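Diacylglycerol kinase (Bacillus anthracis, PDB 3S40) probably phosphorylates diacylglycerol or a related lipid at the expense of ATP. Local coordinates at residues A[133-145]-A[196-208]. Residues are numbered along the deposited sequence; the frame is centred on the assembly and turned at random.
Sequences ANGQHFLNFWGIG and AVLVMVGNGEYLG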
loop_
_atom_site.group_PDB
_atom_site.type_symbol
_atom_site.label_atom_id
_atom_site.label_comp_id
_atom_site.label_asym_id
_atom_site.label_seq_id
_atom_site.Cartn_x
_atom_site.Cartn_y
_atom_site.Cartn_z
ATOM N N ALA A 133 4.597 -0.783 -12.039
ATOM C CA ALA A 133 3.891 -1.389 -13.166
ATOM C C ALA A 133 3.849 -0.419 -14.351
ATOM O O ALA A 133 3.284 0.663 -14.240
ATOM C CB ALA A 133 2.483 -1.795 -12.746
ATOM N N ASN A 134 4.449 -0.806 -15.475
ATOM C CA ASN A 134 4.556 0.089 -16.627
ATOM C C ASN A 134 4.949 1.493 -16.171
ATOM O O ASN A 134 4.272 2.465 -16.499
ATOM C CB ASN A 134 3.231 0.164 -17.410
ATOM C CG ASN A 134 2.929 -1.111 -18.195
ATOM O OD1 ASN A 134 3.785 -1.986 -18.331
ATOM N ND2 ASN A 134 1.706 -1.207 -18.734
ATOM N N GLY A 135 6.019 1.591 -15.391
ATOM C CA GLY A 135 6.479 2.878 -14.885
ATOM C C GLY A 135 5.467 3.657 -14.058
ATOM O O GLY A 135 5.419 4.888 -14.101
ATOM N N GLN A 136 4.648 2.931 -13.310
ATOM C CA GLN A 136 3.736 3.515 -12.336
ATOM C C GLN A 136 3.976 2.806 -10.993
ATOM O O GLN A 136 4.051 1.565 -10.948
ATOM C CB GLN A 136 2.303 3.311 -12.810
ATOM C CG GLN A 136 1.242 3.465 -11.738
ATOM C CD GLN A 136 1.003 4.906 -11.351
ATOM O OE1 GLN A 136 0.173 5.591 -11.951
ATOM N NE2 GLN A 136 1.728 5.377 -10.342
ATOM N N HIS A 137 4.113 3.572 -9.911
ATOM C CA HIS A 137 4.415 2.987 -8.596
ATOM C C HIS A 137 3.166 2.610 -7.818
ATOM O O HIS A 137 2.220 3.393 -7.757
ATOM C CB HIS A 137 5.229 3.950 -7.717
ATOM C CG HIS A 137 6.573 4.288 -8.272
ATOM N ND1 HIS A 137 6.817 5.448 -8.976
ATOM C CD2 HIS A 137 7.751 3.621 -8.223
ATOM C CE1 HIS A 137 8.088 5.480 -9.337
ATOM N NE2 HIS A 137 8.678 4.384 -8.888
ATOM N N PHE A 138 3.177 1.428 -7.200
ATOM C CA PHE A 138 2.146 1.086 -6.214
ATOM C C PHE A 138 2.697 0.406 -4.965
ATOM O O PHE A 138 3.715 -0.284 -5.003
ATOM C CB PHE A 138 0.999 0.254 -6.813
ATOM C CG PHE A 138 1.400 -1.124 -7.257
ATOM C CD1 PHE A 138 1.232 -2.219 -6.414
ATOM C CD2 PHE A 138 1.920 -1.330 -8.526
ATOM C CE1 PHE A 138 1.584 -3.500 -6.836
ATOM C CE2 PHE A 138 2.272 -2.600 -8.954
ATOM C CZ PHE A 138 2.110 -3.691 -8.105
ATOM N N LEU A 139 1.991 0.605 -3.863
ATOM C CA LEU A 139 2.413 0.113 -2.562
ATOM C C LEU A 139 1.623 -1.130 -2.162
ATOM O O LEU A 139 2.120 -2.001 -1.438
ATOM C CB LEU A 139 2.183 1.212 -1.531
ATOM C CG LEU A 139 3.229 1.399 -0.445
ATOM C CD1 LEU A 139 4.614 1.268 -1.036
ATOM C CD2 LEU A 139 3.033 2.758 0.220
ATOM N N ASN A 140 0.384 -1.211 -2.638
ATOM C CA ASN A 140 -0.529 -2.236 -2.166
ATOM C C ASN A 140 -0.810 -3.349 -3.153
ATOM O O ASN A 140 -0.521 -4.518 -2.881
ATOM C CB ASN A 140 -1.840 -1.610 -1.704
ATOM C CG ASN A 140 -2.116 -1.889 -0.263
ATOM O OD1 ASN A 140 -2.092 -0.986 0.575
ATOM N ND2 ASN A 140 -2.358 -3.154 0.049
ATOM N N PHE A 141 -1.372 -3.004 -4.303
ATOM C CA PHE A 141 -1.794 -4.053 -5.202
ATOM C C PHE A 141 -2.002 -3.566 -6.620
ATOM O O PHE A 141 -2.214 -2.389 -6.864
ATOM C CB PHE A 141 -3.082 -4.712 -4.676
ATOM C CG PHE A 141 -4.334 -3.947 -5.015
ATOM C CD1 PHE A 141 -5.059 -4.253 -6.158
ATOM C CD2 PHE A 141 -4.766 -2.904 -4.211
ATOM C CE1 PHE A 141 -6.199 -3.543 -6.482
ATOM C CE2 PHE A 141 -5.910 -2.179 -4.536
ATOM C CZ PHE A 141 -6.627 -2.501 -5.672
ATOM N N TRP A 142 -1.936 -4.515 -7.541
ATOM C CA TRP A 142 -2.247 -4.322 -8.946
ATOM C C TRP A 142 -3.266 -5.430 -9.260
ATOM O O TRP A 142 -3.046 -6.592 -8.907
ATOM C CB TRP A 142 -0.958 -4.515 -9.742
ATOM C CG TRP A 142 -1.043 -4.514 -11.252
ATOM C CD1 TRP A 142 -0.578 -3.542 -12.096
ATOM C CD2 TRP A 142 -1.551 -5.565 -12.099
ATOM N NE1 TRP A 142 -0.785 -3.910 -13.410
ATOM C CE2 TRP A 142 -1.381 -5.144 -13.438
ATOM C CE3 TRP A 142 -2.145 -6.805 -11.854
ATOM C CZ2 TRP A 142 -1.794 -5.918 -14.526
ATOM C CZ3 TRP A 142 -2.544 -7.577 -12.933
ATOM C CH2 TRP A 142 -2.369 -7.130 -14.254
ATOM N N GLY A 143 -4.385 -5.073 -9.883
ATOM C CA GLY A 143 -5.421 -6.042 -10.203
ATOM C C GLY A 143 -6.193 -5.785 -11.495
ATOM O O GLY A 143 -6.509 -4.643 -11.832
ATOM N N ILE A 144 -6.471 -6.861 -12.229
ATOM C CA ILE A 144 -7.381 -6.834 -13.373
ATOM C C ILE A 144 -8.505 -7.841 -13.128
ATOM O O ILE A 144 -8.250 -8.943 -12.625
ATOM C CB ILE A 144 -6.675 -7.234 -14.691
ATOM C CG1 ILE A 144 -6.082 -8.640 -14.575
ATOM C CG2 ILE A 144 -5.595 -6.234 -15.072
ATOM C CD1 ILE A 144 -5.392 -9.126 -15.842
ATOM N N GLY A 145 -9.738 -7.465 -13.468
ATOM C CA GLY A 145 -10.871 -8.377 -13.384
ATOM C C GLY A 145 -11.910 -7.979 -12.355
ATOM O O GLY A 145 -11.916 -6.835 -11.892
ATOM N N ALA A 196 -8.773 -17.023 -16.489
ATOM C CA ALA A 196 -8.883 -16.462 -15.147
ATOM C C ALA A 196 -10.062 -15.523 -15.026
ATOM O O ALA A 196 -10.429 -14.848 -15.982
ATOM C CB ALA A 196 -7.604 -15.715 -14.778
ATOM N N VAL A 197 -10.641 -15.471 -13.836
ATOM C CA VAL A 197 -11.661 -14.477 -13.540
ATOM C C VAL A 197 -11.019 -13.251 -12.875
ATOM O O VAL A 197 -11.518 -12.129 -12.994
ATOM C CB VAL A 197 -12.789 -15.061 -12.653
ATOM C CG1 VAL A 197 -12.232 -16.041 -11.627
ATOM C CG2 VAL A 197 -13.558 -13.945 -11.972
ATOM N N LEU A 198 -9.896 -13.474 -12.191
ATOM C CA LEU A 198 -9.213 -12.405 -11.467
ATOM C C LEU A 198 -7.693 -12.597 -11.460
ATOM O O LEU A 198 -7.195 -13.697 -11.233
ATOM C CB LEU A 198 -9.737 -12.331 -10.031
ATOM C CG LEU A 198 -8.993 -11.404 -9.070
ATOM C CD1 LEU A 198 -9.415 -9.953 -9.275
ATOM C CD2 LEU A 198 -9.236 -11.825 -7.640
ATOM N N VAL A 199 -6.956 -11.526 -11.721
ATOM C CA VAL A 199 -5.503 -11.582 -11.628
ATOM C C VAL A 199 -4.989 -10.478 -10.728
ATOM O O VAL A 199 -5.337 -9.311 -10.895
ATOM C CB VAL A 199 -4.835 -11.441 -12.992
ATOM C CG1 VAL A 199 -3.322 -11.517 -12.842
ATOM C CG2 VAL A 199 -5.349 -12.527 -13.947
HETATM N N MSE A 200 -4.154 -10.845 -9.769
HETATM C CA MSE A 200 -3.586 -9.840 -8.899
HETATM C C MSE A 200 -2.137 -10.017 -8.522
HETATM O O MSE A 200 -1.622 -11.136 -8.426
HETATM C CB MSE A 200 -4.430 -9.675 -7.669
HETATM C CG MSE A 200 -5.519 -8.706 -7.950
HETATM SE SE MSE A 200 -6.543 -8.511 -6.410
HETATM C CE MSE A 200 -5.074 -8.146 -5.121
ATOM N N VAL A 201 -1.504 -8.868 -8.314
ATOM C CA VAL A 201 -0.117 -8.769 -7.933
ATOM C C VAL A 201 -0.073 -7.973 -6.645
ATOM O O VAL A 201 -0.410 -6.800 -6.626
ATOM C CB VAL A 201 0.692 -8.050 -9.021
ATOM C CG1 VAL A 201 2.177 -8.121 -8.710
ATOM C CG2 VAL A 201 0.406 -8.689 -10.359
ATOM N N GLY A 202 0.327 -8.625 -5.561
ATOM C CA GLY A 202 0.242 -8.029 -4.241
ATOM C C GLY A 202 1.574 -7.684 -3.611
ATOM O O GLY A 202 2.572 -8.381 -3.797
ATOM N N ASN A 203 1.575 -6.604 -2.842
ATOM C CA ASN A 203 2.748 -6.171 -2.111
ATOM C C ASN A 203 2.389 -5.909 -0.666
ATOM O O ASN A 203 3.143 -6.243 0.232
ATOM C CB ASN A 203 3.332 -4.893 -2.712
ATOM C CG ASN A 203 4.669 -4.523 -2.086
ATOM O OD1 ASN A 203 5.576 -5.349 -1.993
ATOM N ND2 ASN A 203 4.786 -3.283 -1.632
ATOM N N GLY A 204 1.232 -5.293 -0.455
ATOM C CA GLY A 204 0.743 -5.002 0.878
ATOM C C GLY A 204 0.050 -6.188 1.523
ATOM O O GLY A 204 -0.432 -7.097 0.848
ATOM N N GLU A 205 -0.020 -6.162 2.847
ATOM C CA GLU A 205 -0.450 -7.321 3.616
ATOM C C GLU A 205 -1.916 -7.199 4.033
ATOM O O GLU A 205 -2.462 -8.086 4.666
ATOM C CB GLU A 205 0.526 -7.527 4.794
ATOM C CG GLU A 205 1.995 -7.552 4.280
ATOM C CD GLU A 205 3.067 -7.657 5.375
ATOM O OE1 GLU A 205 4.245 -7.307 5.110
ATOM O OE2 GLU A 205 2.742 -8.083 6.497
ATOM N N TYR A 206 -2.555 -6.098 3.628
ATOM C CA TYR A 206 -3.952 -5.858 3.942
ATOM C C TYR A 206 -4.663 -5.319 2.719
ATOM O O TYR A 206 -4.075 -4.596 1.926
ATOM C CB TYR A 206 -4.089 -4.841 5.087
ATOM C CG TYR A 206 -3.856 -5.451 6.432
ATOM C CD1 TYR A 206 -4.925 -5.785 7.254
ATOM C CD2 TYR A 206 -2.570 -5.736 6.870
ATOM C CE1 TYR A 206 -4.720 -6.359 8.487
ATOM C CE2 TYR A 206 -2.361 -6.304 8.105
ATOM C CZ TYR A 206 -3.433 -6.624 8.907
ATOM O OH TYR A 206 -3.217 -7.199 10.147
ATOM N N LEU A 207 -5.938 -5.653 2.585
ATOM C CA LEU A 207 -6.742 -5.176 1.466
ATOM C C LEU A 207 -8.163 -4.990 1.938
ATOM O O LEU A 207 -8.786 -5.944 2.415
ATOM C CB LEU A 207 -6.729 -6.209 0.341
ATOM C CG LEU A 207 -5.722 -6.016 -0.784
ATOM C CD1 LEU A 207 -5.048 -7.335 -1.149
ATOM C CD2 LEU A 207 -6.436 -5.397 -1.983
ATOM N N GLY A 208 -8.680 -3.772 1.798
ATOM C CA GLY A 208 -10.038 -3.464 2.211
ATOM C C GLY A 208 -10.211 -3.512 3.712
ATOM O O GLY A 208 -11.240 -3.962 4.215
HETATM O O HOH W 1 -1.585 -2.919 2.667
#
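The ring of Phe141 carries the CD2 methyl of Leu207 over one face, a CH-pi contact 4.1 Å from the centroid, while selenomethionine Met200 reaches the same ring obliquely in a Met-aromatic contact, its chain bent at chi3 (51°) so that CE meets CB and CD1. Trp142 projects from the other side of the sheet. Its indole has the CA of Met200 at an edge; CG2 of Val201 approaches the six-membered ring obliquely, 3.5 Å from Trp142 CE3, whereas Val199 lies alongside the indole with CG1 4.0 Å from Trp142 CZ3. Ile144 lies alongside Val199 on this side, its CG1 packed tightly at 3.5 Å from the valine CB. Between these two layers of side chains, strands 141-144 and 198-202 pair antiparallel, their axes at 169°, with reciprocal backbone bonds joining Trp142 to Val201 and Ile144 to Val199. Gly143, opposite Met200, leaves room for the selenomethionine CG.

Beyond the strand ends, Asn140 O accepts from both Asn203 N and Gly204 N, the latter in the carbonyl plane on a lone pair. With CG anti to the backbone N (chi1 -172°), Asn203 sends ND2 to Leu139 O at 3.0 Å; Asn140 ND2 returns a bond to Tyr206 O at 2.9 Å and another to a water.

The pair exemplifies two central antiparallel strands of a beta-sandwich sheet, flanked by strands 224-230 and 271-274, whose adjoining loops are tied by side-chain amides. Asn203 ND2, shared between Leu139 O and Asp129 O of strand 125-133, links this sheet to the second, where Val201 touches Ile286 of strand 284-296; helix 102-106 packs on Leu139 and Asn140.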